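Local coordinates for plantazolicin methyltransferase BamL (Bacillus amyloliquefaciens subsp. plantarum, PDB 5DLY), which probably transfers methyl groups from S-adenosylmethionine to the terminal amine of desmethyl-plantazolicin, completing the antibiotic plantazolicin, at residues D125-H130 with H148-Q153; S53-R58 with W261-K266; S111-I116 with I140-T145. All blocks are in the same frame, centred on the assembly; numbering follows the deposited sequence.

Contact 1 (D125-H130 with H148-Q153); sequences DIIFIH and HLLSDQ. With SAH (S-adenosyl-L-homocysteine), chain C.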
loop_
_atom_site.group_PDB
_atom_site.type_symbol
_atom_site.label_atom_id
_atom_site.label_comp_id
_atom_site.label_asym_id
_atom_site.label_seq_id
_atom_site.Cartn_x
_atom_site.Cartn_y
_atom_site.Cartn_z
ATOM N N ASP A 125 3.056 -11.828 -9.012
ATOM C CA ASP A 125 3.426 -10.809 -9.988
ATOM C C ASP A 125 3.366 -9.404 -9.381
ATOM O O ASP A 125 4.198 -8.552 -9.696
ATOM C CB ASP A 125 2.528 -10.888 -11.230
ATOM C CG ASP A 125 2.891 -12.041 -12.161
ATOM O OD1 ASP A 125 3.977 -12.649 -12.017
ATOM O OD2 ASP A 125 2.067 -12.335 -13.054
ATOM N N ILE A 126 2.376 -9.172 -8.521
ATOM C CA ILE A 126 2.235 -7.903 -7.811
ATOM C C ILE A 126 1.959 -8.166 -6.346
ATOM O O ILE A 126 1.095 -8.970 -6.009
ATOM C CB ILE A 126 1.090 -7.043 -8.397
ATOM C CG1 ILE A 126 1.319 -6.817 -9.903
ATOM C CG2 ILE A 126 0.949 -5.729 -7.628
ATOM C CD1 ILE A 126 0.201 -6.085 -10.606
ATOM N N ILE A 127 2.711 -7.482 -5.494
ATOM C CA ILE A 127 2.453 -7.450 -4.066
ATOM C C ILE A 127 2.160 -5.991 -3.713
ATOM O O ILE A 127 2.948 -5.105 -4.023
ATOM C CB ILE A 127 3.643 -8.028 -3.260
ATOM C CG1 ILE A 127 3.944 -9.465 -3.713
ATOM C CG2 ILE A 127 3.355 -7.952 -1.765
ATOM C CD1 ILE A 127 5.185 -10.084 -3.093
ATOM N N PHE A 128 1.004 -5.748 -3.102
ATOM C CA PHE A 128 0.518 -4.391 -2.849
ATOM C C PHE A 128 0.480 -4.138 -1.348
ATOM O O PHE A 128 -0.052 -4.948 -0.583
ATOM C CB PHE A 128 -0.901 -4.303 -3.421
ATOM C CG PHE A 128 -1.485 -2.907 -3.527
ATOM C CD1 PHE A 128 -0.715 -1.787 -3.833
ATOM C CD2 PHE A 128 -2.868 -2.741 -3.383
ATOM C CE1 PHE A 128 -1.305 -0.537 -3.984
ATOM C CE2 PHE A 128 -3.455 -1.503 -3.527
ATOM C CZ PHE A 128 -2.674 -0.396 -3.829
ATOM N N ILE A 129 1.078 -3.031 -0.915
ATOM C CA ILE A 129 1.047 -2.655 0.500
ATOM C C ILE A 129 0.532 -1.224 0.566
ATOM O O ILE A 129 1.305 -0.256 0.507
ATOM C CB ILE A 129 2.439 -2.743 1.173
ATOM C CG1 ILE A 129 3.156 -4.067 0.836
ATOM C CG2 ILE A 129 2.287 -2.578 2.672
ATOM C CD1 ILE A 129 4.539 -4.184 1.464
ATOM N N HIS A 130 -0.786 -1.082 0.684
ATOM C CA HIS A 130 -1.423 0.217 0.539
ATOM C C HIS A 130 -1.853 0.777 1.886
ATOM O O HIS A 130 -2.684 0.196 2.589
ATOM C CB HIS A 130 -2.634 0.079 -0.403
ATOM C CG HIS A 130 -3.247 1.382 -0.819
ATOM N ND1 HIS A 130 -2.664 2.235 -1.730
ATOM C CD2 HIS A 130 -4.434 1.941 -0.485
ATOM C CE1 HIS A 130 -3.448 3.286 -1.905
ATOM N NE2 HIS A 130 -4.535 3.126 -1.169
ATOM N N HIS A 148 11.073 -12.701 -1.321
ATOM C CA HIS A 148 11.150 -14.142 -1.650
ATOM C C HIS A 148 9.992 -14.640 -2.503
ATOM O O HIS A 148 10.129 -15.649 -3.205
ATOM C CB HIS A 148 11.187 -15.022 -0.397
ATOM C CG HIS A 148 12.251 -14.652 0.581
ATOM N ND1 HIS A 148 13.551 -14.390 0.208
ATOM C CD2 HIS A 148 12.214 -14.527 1.928
ATOM C CE1 HIS A 148 14.265 -14.103 1.281
ATOM N NE2 HIS A 148 13.476 -14.169 2.336
ATOM N N LEU A 149 8.849 -13.959 -2.397
ATOM C CA LEU A 149 7.629 -14.347 -3.107
ATOM C C LEU A 149 7.475 -13.676 -4.472
ATOM O O LEU A 149 6.529 -13.970 -5.191
ATOM C CB LEU A 149 6.389 -14.072 -2.240
ATOM C CG LEU A 149 6.111 -15.057 -1.104
ATOM C CD1 LEU A 149 4.953 -14.557 -0.255
ATOM C CD2 LEU A 149 5.805 -16.444 -1.659
ATOM N N LEU A 150 8.395 -12.793 -4.830
ATOM C CA LEU A 150 8.313 -12.106 -6.128
ATOM C C LEU A 150 8.618 -13.043 -7.292
ATOM O O LEU A 150 9.589 -13.808 -7.248
ATOM C CB LEU A 150 9.247 -10.899 -6.169
ATOM C CG LEU A 150 8.847 -9.683 -5.335
ATOM C CD1 LEU A 150 10.000 -8.684 -5.350
ATOM C CD2 LEU A 150 7.542 -9.045 -5.808
ATOM N N SER A 151 7.772 -12.990 -8.317
ATOM C CA SER A 151 8.006 -13.728 -9.557
ATOM C C SER A 151 9.163 -13.101 -10.331
ATOM O O SER A 151 9.680 -12.031 -9.961
ATOM C CB SER A 151 6.733 -13.753 -10.412
ATOM O OG SER A 151 6.549 -12.509 -11.073
ATOM N N ASP A 152 9.566 -13.751 -11.419
ATOM C CA ASP A 152 10.653 -13.233 -12.247
ATOM C C ASP A 152 10.327 -11.885 -12.906
ATOM O O ASP A 152 11.234 -11.153 -13.271
ATOM C CB ASP A 152 11.058 -14.261 -13.312
ATOM C CG ASP A 152 11.672 -15.518 -12.715
ATOM O OD1 ASP A 152 12.088 -15.485 -11.540
ATOM O OD2 ASP A 152 11.756 -16.544 -13.427
ATOM N N GLN A 153 9.038 -11.581 -13.060
ATOM C CA GLN A 153 8.578 -10.289 -13.582
ATOM C C GLN A 153 7.526 -9.740 -12.632
ATOM O O GLN A 153 6.355 -10.117 -12.698
ATOM C CB GLN A 153 7.987 -10.440 -14.984
ATOM C CG GLN A 153 9.023 -10.751 -16.059
ATOM C CD GLN A 153 8.415 -10.897 -17.439
ATOM O OE1 GLN A 153 7.433 -11.616 -17.625
ATOM N NE2 GLN A 153 8.994 -10.214 -18.414
HETATM N N SAH C . -4.634 -1.788 2.539
HETATM C CA SAH C . -5.783 -1.104 3.217
HETATM C CB SAH C . -5.347 -0.603 4.590
HETATM C CG SAH C . -6.447 -0.845 5.627
HETATM S SD SAH C . -6.095 -0.056 7.176
HETATM C C SAH C . -6.250 0.059 2.387
HETATM O O SAH C . -5.839 0.230 1.245
HETATM O OXT SAH C . -7.051 0.882 2.829
HETATM C "C5'" SAH C . -4.666 -0.931 7.745
HETATM C "C4'" SAH C . -4.858 -2.442 7.783
HETATM O "O4'" SAH C . -3.595 -3.073 8.042
HETATM C "C3'" SAH C . -5.788 -2.891 8.910
HETATM O "O3'" SAH C . -6.884 -3.656 8.372
HETATM C "C2'" SAH C . -4.898 -3.708 9.839
HETATM O "O2'" SAH C . -5.548 -4.800 10.498
HETATM C "C1'" SAH C . -3.837 -4.202 8.870
HETATM N N9 SAH C . -2.570 -4.646 9.493
HETATM C C8 SAH C . -1.847 -3.987 10.425
HETATM N N7 SAH C . -0.745 -4.692 10.763
HETATM C C5 SAH C . -0.752 -5.817 10.029
HETATM C C6 SAH C . 0.128 -6.988 9.911
HETATM N N6 SAH C . 1.247 -7.047 10.657
HETATM N N1 SAH C . -0.224 -7.958 9.026
HETATM C C2 SAH C . -1.353 -7.868 8.293
HETATM N N3 SAH C . -2.212 -6.816 8.347
HETATM C C4 SAH C . -1.959 -5.788 9.199
#

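Contact 2 (S53-R58 with W261-K266); sequences SSKFNR and WIIKNK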
loop_
_atom_site.group_PDB
_atom_site.type_symbol
_atom_site.label_atom_id
_atom_site.label_comp_id
_atom_site.label_asym_id
_atom_site.label_seq_id
_atom_site.Cartn_x
_atom_site.Cartn_y
_atom_site.Cartn_z
ATOM N N SER A 53 1.860 -3.588 -17.031
ATOM C CA SER A 53 1.645 -3.713 -18.480
ATOM C C SER A 53 2.713 -2.994 -19.299
ATOM O O SER A 53 3.172 -3.517 -20.317
ATOM C CB SER A 53 0.257 -3.204 -18.874
ATOM O OG SER A 53 -0.724 -4.214 -18.723
ATOM N N SER A 54 3.111 -1.806 -18.851
ATOM C CA SER A 54 4.149 -1.027 -19.523
ATOM C C SER A 54 5.495 -1.756 -19.474
ATOM O O SER A 54 6.162 -1.918 -20.503
ATOM C CB SER A 54 4.258 0.371 -18.898
ATOM O OG SER A 54 5.291 1.130 -19.495
ATOM N N LYS A 55 5.862 -2.222 -18.284
ATOM C CA LYS A 55 7.149 -2.873 -18.056
ATOM C C LYS A 55 7.214 -4.275 -18.668
ATOM O O LYS A 55 8.207 -4.627 -19.309
ATOM C CB LYS A 55 7.466 -2.920 -16.554
ATOM C CG LYS A 55 8.816 -3.518 -16.187
ATOM C CD LYS A 55 9.944 -2.501 -16.174
ATOM C CE LYS A 55 11.232 -3.145 -15.685
ATOM N NZ LYS A 55 12.391 -2.212 -15.687
ATOM N N PHE A 56 6.161 -5.071 -18.491
ATOM C CA PHE A 56 6.250 -6.502 -18.818
ATOM C C PHE A 56 5.402 -6.977 -20.002
ATOM O O PHE A 56 5.480 -8.146 -20.385
ATOM C CB PHE A 56 5.987 -7.361 -17.570
ATOM C CG PHE A 56 6.893 -7.040 -16.404
ATOM C CD1 PHE A 56 8.276 -7.219 -16.495
ATOM C CD2 PHE A 56 6.360 -6.559 -15.208
ATOM C CE1 PHE A 56 9.103 -6.934 -15.419
ATOM C CE2 PHE A 56 7.185 -6.270 -14.128
ATOM C CZ PHE A 56 8.559 -6.457 -14.232
ATOM N N ASN A 57 4.595 -6.079 -20.570
ATOM C CA ASN A 57 3.808 -6.356 -21.791
ATOM C C ASN A 57 2.779 -7.494 -21.700
ATOM O O ASN A 57 2.390 -8.102 -22.703
ATOM C CB ASN A 57 4.727 -6.500 -23.012
ATOM C CG ASN A 57 5.503 -5.228 -23.296
ATOM O OD1 ASN A 57 6.727 -5.198 -23.188
ATOM N ND2 ASN A 57 4.786 -4.160 -23.628
ATOM N N ARG A 58 2.349 -7.771 -20.476
ATOM C CA ARG A 58 1.200 -8.627 -20.227
ATOM C C ARG A 58 0.532 -8.159 -18.942
ATOM O O ARG A 58 1.113 -7.370 -18.195
ATOM C CB ARG A 58 1.607 -10.103 -20.121
ATOM C CG ARG A 58 2.510 -10.442 -18.944
ATOM C CD ARG A 58 2.514 -11.939 -18.707
ATOM N NE ARG A 58 3.471 -12.367 -17.686
ATOM C CZ ARG A 58 3.247 -12.348 -16.371
ATOM N NH1 ARG A 58 2.096 -11.907 -15.876
ATOM N NH2 ARG A 58 4.180 -12.787 -15.542
ATOM N N TRP A 261 8.635 1.401 -4.914
ATOM C CA TRP A 261 8.581 0.209 -5.752
ATOM C C TRP A 261 9.805 -0.645 -5.525
ATOM O O TRP A 261 10.931 -0.129 -5.451
ATOM C CB TRP A 261 8.540 0.561 -7.248
ATOM C CG TRP A 261 7.450 1.492 -7.663
ATOM C CD1 TRP A 261 7.433 2.844 -7.513
ATOM C CD2 TRP A 261 6.225 1.138 -8.313
ATOM N NE1 TRP A 261 6.265 3.364 -8.014
ATOM C CE2 TRP A 261 5.508 2.340 -8.523
ATOM C CE3 TRP A 261 5.668 -0.074 -8.757
ATOM C CZ2 TRP A 261 4.250 2.364 -9.132
ATOM C CZ3 TRP A 261 4.411 -0.051 -9.364
ATOM C CH2 TRP A 261 3.717 1.164 -9.544
ATOM N N ILE A 262 9.574 -1.950 -5.402
ATOM C CA ILE A 262 10.625 -2.955 -5.440
ATOM C C ILE A 262 10.326 -3.795 -6.681
ATOM O O ILE A 262 9.294 -4.474 -6.756
ATOM C CB ILE A 262 10.649 -3.790 -4.141
ATOM C CG1 ILE A 262 11.087 -2.921 -2.959
ATOM C CG2 ILE A 262 11.620 -4.958 -4.248
ATOM C CD1 ILE A 262 10.647 -3.458 -1.611
ATOM N N ILE A 263 11.217 -3.713 -7.666
ATOM C CA ILE A 263 10.960 -4.237 -9.009
ATOM C C ILE A 263 11.905 -5.393 -9.322
ATOM O O ILE A 263 13.120 -5.242 -9.224
ATOM C CB ILE A 263 11.136 -3.122 -10.068
ATOM C CG1 ILE A 263 10.128 -1.994 -9.823
ATOM C CG2 ILE A 263 10.988 -3.676 -11.485
ATOM C CD1 ILE A 263 10.652 -0.617 -10.181
ATOM N N LYS A 264 11.345 -6.544 -9.671
ATOM C CA LYS A 264 12.167 -7.683 -10.078
ATOM C C LYS A 264 11.981 -7.991 -11.560
ATOM O O LYS A 264 10.860 -8.171 -12.052
ATOM C CB LYS A 264 11.906 -8.925 -9.207
ATOM C CG LYS A 264 12.854 -10.087 -9.493
ATOM C CD LYS A 264 12.649 -11.217 -8.500
ATOM C CE LYS A 264 13.605 -12.373 -8.765
ATOM N NZ LYS A 264 13.615 -13.324 -7.622
ATOM N N ASN A 265 13.105 -8.055 -12.264
ATOM C CA ASN A 265 13.112 -8.396 -13.674
ATOM C C ASN A 265 14.288 -9.324 -13.957
ATOM O O ASN A 265 15.412 -8.869 -14.192
ATOM C CB ASN A 265 13.185 -7.130 -14.530
ATOM C CG ASN A 265 12.975 -7.402 -16.012
ATOM O OD1 ASN A 265 12.610 -8.507 -16.419
ATOM N ND2 ASN A 265 13.203 -6.384 -16.829
ATOM N N LYS A 266 14.016 -10.627 -13.916
ATOM C CA LYS A 266 15.038 -11.648 -14.154
ATOM C C LYS A 266 15.425 -11.716 -15.630
ATOM O O LYS A 266 14.565 -11.857 -16.496
ATOM C CB LYS A 266 14.551 -13.012 -13.658
ATOM C CG LYS A 266 15.554 -14.147 -13.802
ATOM C CD LYS A 266 15.205 -15.288 -12.859
ATOM C CE LYS A 266 16.096 -16.501 -13.076
ATOM N NZ LYS A 266 15.879 -17.503 -11.995
#

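Contact 3 (S111-I116 with I140-T145); sequences SNAENI and IAIVNT. With SAH (S-adenosyl-L-homocysteine), chain C.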
loop_
_atom_site.group_PDB
_atom_site.type_symbol
_atom_site.label_atom_id
_atom_site.label_comp_id
_atom_site.label_asym_id
_atom_site.label_seq_id
_atom_site.Cartn_x
_atom_site.Cartn_y
_atom_site.Cartn_z
ATOM N N SER A 111 -3.783 -13.397 9.586
ATOM C CA SER A 111 -2.482 -13.635 10.193
ATOM C C SER A 111 -1.647 -12.382 10.042
ATOM O O SER A 111 -1.923 -11.547 9.177
ATOM C CB SER A 111 -1.782 -14.820 9.504
ATOM O OG SER A 111 -0.660 -15.271 10.250
ATOM N N ASN A 112 -0.625 -12.251 10.890
ATOM C CA ASN A 112 0.424 -11.262 10.685
ATOM C C ASN A 112 1.035 -11.510 9.298
ATOM O O ASN A 112 1.326 -12.659 8.933
ATOM C CB ASN A 112 1.452 -11.447 11.804
ATOM C CG ASN A 112 2.630 -10.490 11.738
ATOM O OD1 ASN A 112 2.752 -9.631 10.857
ATOM N ND2 ASN A 112 3.541 -10.669 12.689
ATOM N N ALA A 113 1.204 -10.443 8.513
ATOM C CA ALA A 113 1.817 -10.557 7.185
ATOM C C ALA A 113 3.200 -11.198 7.237
ATOM O O ALA A 113 3.644 -11.767 6.246
ATOM C CB ALA A 113 1.891 -9.200 6.500
ATOM N N GLU A 114 3.854 -11.119 8.397
ATOM C CA GLU A 114 5.129 -11.820 8.611
ATOM C C GLU A 114 5.044 -13.301 8.263
ATOM O O GLU A 114 6.046 -13.914 7.900
ATOM C CB GLU A 114 5.608 -11.676 10.058
ATOM C CG GLU A 114 6.113 -10.289 10.424
ATOM C CD GLU A 114 6.742 -10.228 11.807
ATOM O OE1 GLU A 114 7.755 -10.929 12.050
ATOM O OE2 GLU A 114 6.245 -9.462 12.646
ATOM N N ASN A 115 3.850 -13.871 8.402
ATOM C CA ASN A 115 3.641 -15.306 8.225
ATOM C C ASN A 115 3.198 -15.716 6.822
ATOM O O ASN A 115 2.809 -16.862 6.605
ATOM C CB ASN A 115 2.624 -15.795 9.257
ATOM C CG ASN A 115 3.057 -15.495 10.674
ATOM O OD1 ASN A 115 4.219 -15.713 11.029
ATOM N ND2 ASN A 115 2.139 -14.976 11.489
ATOM N N ILE A 116 3.282 -14.788 5.870
ATOM C CA ILE A 116 2.724 -15.000 4.531
ATOM C C ILE A 116 3.178 -16.274 3.792
ATOM O O ILE A 116 2.385 -16.889 3.078
ATOM C CB ILE A 116 2.856 -13.725 3.646
ATOM C CG1 ILE A 116 2.029 -13.839 2.352
ATOM C CG2 ILE A 116 4.312 -13.401 3.343
ATOM C CD1 ILE A 116 0.543 -14.077 2.569
ATOM N N ILE A 140 10.962 -4.283 8.047
ATOM C CA ILE A 140 12.078 -4.792 7.242
ATOM C C ILE A 140 11.969 -6.313 7.045
ATOM O O ILE A 140 12.157 -6.812 5.931
ATOM C CB ILE A 140 13.450 -4.405 7.852
ATOM C CG1 ILE A 140 13.541 -2.884 8.046
ATOM C CG2 ILE A 140 14.589 -4.903 6.975
ATOM C CD1 ILE A 140 14.786 -2.410 8.777
ATOM N N ALA A 141 11.625 -7.035 8.113
ATOM C CA ALA A 141 11.407 -8.481 8.035
ATOM C C ALA A 141 10.298 -8.815 7.042
ATOM O O ALA A 141 10.431 -9.741 6.242
ATOM C CB ALA A 141 11.072 -9.058 9.405
ATOM N N ILE A 142 9.216 -8.047 7.076
ATOM C CA ILE A 142 8.109 -8.321 6.165
ATOM C C ILE A 142 8.538 -8.114 4.719
ATOM O O ILE A 142 8.272 -8.960 3.865
ATOM C CB ILE A 142 6.859 -7.483 6.508
ATOM C CG1 ILE A 142 6.204 -8.069 7.763
ATOM C CG2 ILE A 142 5.863 -7.480 5.345
ATOM C CD1 ILE A 142 5.215 -7.152 8.451
ATOM N N VAL A 143 9.222 -7.009 4.446
ATOM C CA VAL A 143 9.692 -6.750 3.084
ATOM C C VAL A 143 10.677 -7.819 2.582
ATOM O O VAL A 143 10.561 -8.266 1.441
ATOM C CB VAL A 143 10.275 -5.328 2.916
ATOM C CG1 VAL A 143 10.856 -5.161 1.523
ATOM C CG2 VAL A 143 9.196 -4.289 3.162
ATOM N N ASN A 144 11.647 -8.213 3.415
ATOM C CA ASN A 144 12.585 -9.291 3.038
ATOM C C ASN A 144 11.825 -10.568 2.668
ATOM O O ASN A 144 12.117 -11.220 1.672
ATOM C CB ASN A 144 13.559 -9.611 4.178
ATOM C CG ASN A 144 14.593 -8.515 4.425
ATOM O OD1 ASN A 144 15.111 -8.388 5.544
ATOM N ND2 ASN A 144 14.906 -7.737 3.405
ATOM N N THR A 145 10.832 -10.914 3.481
ATOM C CA THR A 145 9.988 -12.072 3.211
ATOM C C THR A 145 9.220 -11.938 1.891
ATOM O O THR A 145 9.186 -12.874 1.086
ATOM C CB THR A 145 9.028 -12.301 4.386
ATOM O OG1 THR A 145 9.797 -12.700 5.525
ATOM C CG2 THR A 145 8.005 -13.386 4.060
HETATM N N SAH C . -4.634 -1.788 2.539
HETATM C CA SAH C . -5.783 -1.104 3.217
HETATM C CB SAH C . -5.347 -0.603 4.590
HETATM C CG SAH C . -6.447 -0.845 5.627
HETATM S SD SAH C . -6.095 -0.056 7.176
HETATM C C SAH C . -6.250 0.059 2.387
HETATM O O SAH C . -5.839 0.230 1.245
HETATM O OXT SAH C . -7.051 0.882 2.829
HETATM C "C5'" SAH C . -4.666 -0.931 7.745
HETATM C "C4'" SAH C . -4.858 -2.442 7.783
HETATM O "O4'" SAH C . -3.595 -3.073 8.042
HETATM C "C3'" SAH C . -5.788 -2.891 8.910
HETATM O "O3'" SAH C . -6.884 -3.656 8.372
HETATM C "C2'" SAH C . -4.898 -3.708 9.839
HETATM O "O2'" SAH C . -5.548 -4.800 10.498
HETATM C "C1'" SAH C . -3.837 -4.202 8.870
HETATM N N9 SAH C . -2.570 -4.646 9.493
HETATM C C8 SAH C . -1.847 -3.987 10.425
HETATM N N7 SAH C . -0.745 -4.692 10.763
HETATM C C5 SAH C . -0.752 -5.817 10.029
HETATM C C6 SAH C . 0.128 -6.988 9.911
HETATM N N6 SAH C . 1.247 -7.047 10.657
HETATM N N1 SAH C . -0.224 -7.958 9.026
HETATM C C2 SAH C . -1.353 -7.868 8.293
HETATM N N3 SAH C . -2.212 -6.816 8.347
HETATM C C4 SAH C . -1.959 -5.788 9.199
HETATM O O HOH W 1 8.361 -12.151 7.715
#

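Contact 1 (D125-H130 with H148-Q153)
The backbones come closest between Asp125 and Ser151, whose CA atoms lie 5.4 Å apart, and beyond this point the chains diverge. No main-chain hydrogen bond joins the segments, so side chains make the contact. Its polar end is a single short bond in which Ser151 OG donates to Asp125 OD1 at 2.7 Å, and OD1 receives it on its anti lone pair, the one pointing away from OD2. A serine chi1 of 77°, which sets OG between the backbone N and the carbonyl carbon, directs the hydroxyl at the aspartate. The same OG weakly accepts from Gln153 N at 3.3 Å, with a bent N-H...O angle of 137°, and is thereby tied into the turn that follows. Asp125 OD2 pairs with Arg58 in a salt bridge and accepts from the backbone N of Tyr61, so the buried carboxylate is probably ionised.

Two residues along, Ile127 turns toward the other segment and the contact becomes apolar. Its CD1 reaches Leu150 CD2 at 3.7 Å, the two chains crossing at a slant, and lies 4.3 Å from Leu149 CB. Ile66 and Ile156, on the flanking strands, continue this apolar patch. At the far end of the strand, the backbone His130 O accepts from the amino N of S-adenosylhomocysteine at 2.8 Å. Segment 148-153 links helix 139-148 to parallel strand 154-160 and packs against strand 124-130, which opens the unit; Asp125 and Ile127 bond through their backbones to Cys155 of the second strand. This is a beta-alpha-beta crossover of the Rossmann-like class I methyltransferase fold.

Contact 2 (S53-R58 with W261-K266)
Lys55 and Phe56, in the last turn of the long helix 23-56, pack against the end of strand 258-265, the antiparallel strand that the class I methyltransferase sheet inserts between strands 154-160 and 209-214. The backbones stay well apart: the nearest CA pair, Phe56 and Asn265, is 8.8 Å apart, and side chains bridge the gap. The edge of the Phe56 ring meets Asn265. CE1 lies 3.9 Å from Asn265 CG, which sits in the ring plane, and the amide stands almost perpendicular to the ring, the planes 82° apart. Next to it, CZ approaches the backbone Lys264 O at 3.6 Å, obliquely to the ring.

Lys55 CG sits over the centre of the Phe56 ring, 3.4 Å above its plane, so the lysine stem lies over one face. The chain then bends at chi2 (88°), and this kink carries CE across to Asn265 ND2 at 4.0 Å and to Ile263 CG2 at 4.2 Å. Earlier in the same helix, Phe51 also touches Ile263. The helix finishes immediately after the contact: Asn57 N still bonds to Ser53 O, but Asn57 itself has a positive phi of 61° and the chain turns off.

No hydrogen bond or salt bridge links the two segments, and only 174 Å² is buried between them. The direct contact therefore rests mainly on van der Waals packing of methylene, ring and amide groups, perhaps with a slight electrostatic gain where ring CZ approaches Lys264 O; such a contact depends on shape more than on direction.

Contact 3 (S111-I116 with I140-T145)
Glu114 and Ile142 cross at about a right angle, and the crossing is tight: Glu114 CG lies 3.5 Å from Ile142 CG1. It is the aliphatic stem that touches, while the glutamate chain extends onward and delivers its carboxylate to Asn112. Asn112 ND2 donates to Glu114 OE2 at 3.0 Å, coming from above the carboxylate plane; Asn138 is a second donor to OE2. Asn112 OD1 accepts twice, from the adenine N6 of S-adenosylhomocysteine at 3.0 Å and from Glu114 N at 3.1 Å. The latter bond is nearly straight at the hydrogen (172°) but lies well above the carbonyl plane, and it closes an Asx turn.

With Ala113 N donating to adenine N1 at 2.9 Å, this loop after strand 107-110 reads the Watson-Crick edge of the base, an adenine-binding mode familiar in class I methyltransferases. Helix 139-148 packs beside this loop, Ile142 CD1 resting against Ala113 CB. One turn on, Thr145 chi1 of -67° puts OG1 beside the backbone N and the CG2 methyl trans to it; this methyl meets Ile116 CG2 at 3.8 Å, crossing at a slant. Thr145 OG1 hydrogen-bonds water 1 at 2.7 Å, and that water donates to Glu114 O at 2.9 Å.

Contact 1 is the most buried of the three, whereas contacts 2 and 3 are only partly so. Contacts 1 and 2 share the central sheet and join directly through the salt bridge from Arg58 NH1 to Asp125 OD2 (2.9 Å), which ties the chain after helix 23-56 to strand 124-130. Contacts 1 and 3 share the unit running from strand 124-130 through helix 139-148, meet where Leu149 CD1 packs on Ile116 CG2 (3.8 Å), and both bind S-adenosylhomocysteine, at its amino group and its adenine respectively. Contact 2 lies away from the ligand pockets; its chemistry is packing alone, against one direct bond in contact 1 and a water bridge in contact 3.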